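Long-range contact in serine protease pet (PDB 4OM9), which is a secreted autotransporter enterotoxin of enteroaggregative Escherichia coli, whose passenger domain acts as a serine protease and probably cleaves alpha-fodrin: residues G417-I422 against F440-A445. Residues are numbered along the deposited sequence; the frame is centred on the assembly and turned at random.
Sequences GDYAGI and FKKIAA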
loop_
_atom_site.group_PDB
_atom_site.type_symbol
_atom_site.label_atom_id
_atom_site.label_comp_id
_atom_site.label_asym_id
_atom_site.label_seq_id
_atom_site.Cartn_x
_atom_site.Cartn_y
_atom_site.Cartn_z
ATOM N N GLY A 417 -6.970 17.886 -22.579
ATOM C CA GLY A 417 -5.764 18.139 -21.815
ATOM C C GLY A 417 -5.146 16.902 -21.181
ATOM O O GLY A 417 -5.710 15.810 -21.221
ATOM N N ASP A 418 -3.973 17.070 -20.597
ATOM C CA ASP A 418 -3.263 15.953 -19.982
ATOM C C ASP A 418 -4.083 15.144 -18.968
ATOM O O ASP A 418 -3.885 13.933 -18.834
ATOM C CB ASP A 418 -1.991 16.469 -19.319
ATOM C CG ASP A 418 -1.068 17.149 -20.306
ATOM O OD1 ASP A 418 -1.273 16.981 -21.528
ATOM O OD2 ASP A 418 -0.131 17.842 -19.861
ATOM N N TYR A 419 -5.008 15.794 -18.266
ATOM C CA TYR A 419 -5.735 15.093 -17.219
ATOM C C TYR A 419 -7.140 14.656 -17.617
ATOM O O TYR A 419 -7.896 14.207 -16.765
ATOM C CB TYR A 419 -5.792 15.956 -15.945
ATOM C CG TYR A 419 -4.460 16.586 -15.588
ATOM C CD1 TYR A 419 -3.433 15.833 -15.022
ATOM C CD2 TYR A 419 -4.215 17.915 -15.858
ATOM C CE1 TYR A 419 -2.206 16.410 -14.713
ATOM C CE2 TYR A 419 -3.000 18.498 -15.556
ATOM C CZ TYR A 419 -1.999 17.750 -14.991
ATOM O OH TYR A 419 -0.802 18.361 -14.686
ATOM N N ALA A 420 -7.484 14.764 -18.902
ATOM C CA ALA A 420 -8.822 14.397 -19.386
ATOM C C ALA A 420 -9.897 15.161 -18.615
ATOM O O ALA A 420 -11.027 14.684 -18.439
ATOM C CB ALA A 420 -9.046 12.898 -19.274
ATOM N N GLY A 421 -9.523 16.345 -18.138
ATOM C CA GLY A 421 -10.450 17.253 -17.498
ATOM C C GLY A 421 -11.165 16.738 -16.261
ATOM O O GLY A 421 -12.304 17.125 -16.019
ATOM N N ILE A 422 -10.511 15.879 -15.481
ATOM C CA ILE A 422 -11.081 15.465 -14.210
ATOM C C ILE A 422 -10.016 15.489 -13.097
ATOM O O ILE A 422 -8.821 15.210 -13.301
ATOM C CB ILE A 422 -11.770 14.077 -14.337
ATOM C CG1 ILE A 422 -12.469 13.693 -13.024
ATOM C CG2 ILE A 422 -10.800 13.001 -14.841
ATOM C CD1 ILE A 422 -13.532 12.622 -13.163
ATOM N N PHE A 440 -5.120 8.885 -20.216
ATOM C CA PHE A 440 -4.604 10.066 -19.560
ATOM C C PHE A 440 -3.111 10.188 -19.846
ATOM O O PHE A 440 -2.368 9.201 -19.789
ATOM C CB PHE A 440 -4.799 10.017 -18.034
ATOM C CG PHE A 440 -6.207 9.738 -17.571
ATOM C CD1 PHE A 440 -6.718 8.451 -17.589
ATOM C CD2 PHE A 440 -6.981 10.758 -17.006
ATOM C CE1 PHE A 440 -7.992 8.187 -17.118
ATOM C CE2 PHE A 440 -8.249 10.507 -16.525
ATOM C CZ PHE A 440 -8.758 9.217 -16.587
ATOM N N LYS A 441 -2.664 11.391 -20.147
ATOM C CA LYS A 441 -1.269 11.705 -19.999
ATOM C C LYS A 441 -0.918 11.553 -18.500
ATOM O O LYS A 441 0.114 10.987 -18.145
ATOM C CB LYS A 441 -1.005 13.119 -20.489
ATOM C CG LYS A 441 0.439 13.479 -20.708
ATOM C CD LYS A 441 0.775 13.547 -22.198
ATOM C CE LYS A 441 2.035 14.386 -22.409
ATOM N NZ LYS A 441 3.094 14.089 -21.375
ATOM N N LYS A 442 -1.814 12.054 -17.639
ATOM C CA LYS A 442 -1.674 12.019 -16.176
ATOM C C LYS A 442 -3.052 12.015 -15.497
ATOM O O LYS A 442 -3.937 12.774 -15.894
ATOM C CB LYS A 442 -0.863 13.220 -15.668
ATOM C CG LYS A 442 0.639 13.070 -15.795
ATOM C CD LYS A 442 1.395 14.250 -15.195
ATOM C CE LYS A 442 1.328 15.489 -16.083
ATOM N NZ LYS A 442 2.445 16.432 -15.783
ATOM N N ILE A 443 -3.244 11.160 -14.491
ATOM C CA ILE A 443 -4.449 11.267 -13.672
ATOM C C ILE A 443 -4.219 12.264 -12.547
ATOM O O ILE A 443 -3.264 12.114 -11.780
ATOM C CB ILE A 443 -4.864 9.948 -13.033
ATOM C CG1 ILE A 443 -5.036 8.866 -14.075
ATOM C CG2 ILE A 443 -6.153 10.145 -12.244
ATOM C CD1 ILE A 443 -4.600 7.463 -13.558
ATOM N N ALA A 444 -5.087 13.265 -12.433
ATOM C CA ALA A 444 -4.926 14.268 -11.390
ATOM C C ALA A 444 -5.647 13.885 -10.091
ATOM O O ALA A 444 -6.757 14.369 -9.800
ATOM C CB ALA A 444 -5.401 15.614 -11.878
ATOM N N ALA A 445 -4.975 13.039 -9.301
ATOM C CA ALA A 445 -5.514 12.480 -8.071
ATOM C C ALA A 445 -4.623 12.914 -6.946
ATOM O O ALA A 445 -3.410 12.846 -7.116
ATOM C CB ALA A 445 -5.574 10.965 -8.165
HETATM O O HOH W 1 2.785 17.448 -21.314
HETATM O O HOH W 2 -7.315 13.359 -14.301
#
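Tyr419 and Lys442 run side by side where two successive coils of a solenoid meet, next to a backbone contact that also takes in Asp418. Lys442 N donates to Asp418 O at 3.0 Å, reaching the oxygen from above the carbonyl plane with a nearly straight N-H (160°). In return, Tyr419 CA approaches Lys442 O at 3.2 Å in a CA-H...O contact, and the same oxygen lies at the edge of the tyrosine ring. With CG anti to the carbonyl carbon (chi1 -45°), that ring swings alongside the Lys442 chain, CE1 resting 3.6 Å from Lys442 CB, while Asp418 CB lies over one ring face and Phe636 also meets the ring.

The inner side is tightly packed. Ala420 CB sits 3.7 Å from Phe440 CE2, Ile422 CG2 touches the edge of that phenyl ring in its plane, and Ile443 CG1 lies over one of its faces. Beside this apolar cluster, where direct pairing of the two strands is only beginning (Ala444 also bonds to the backbone of Phe424), one water donates to Tyr419 O and Ile422 O and accepts from Ala444 N at 2.9 Å.

Toward solvent the fit loosens along the side chains: Asp418 CB and Lys441 CB touch at 3.7 Å, but Asp418 OD2 and Lys441 NZ stay 5.2 Å apart, linked through a second water that the lysine holds weakly. The type I turn from Gly417 to Ala420, leading into strand 422-424, thus stacks on the bend before strand 444-445, its parallel neighbour, as in the right-handed beta-helix of autotransporter passenger domains.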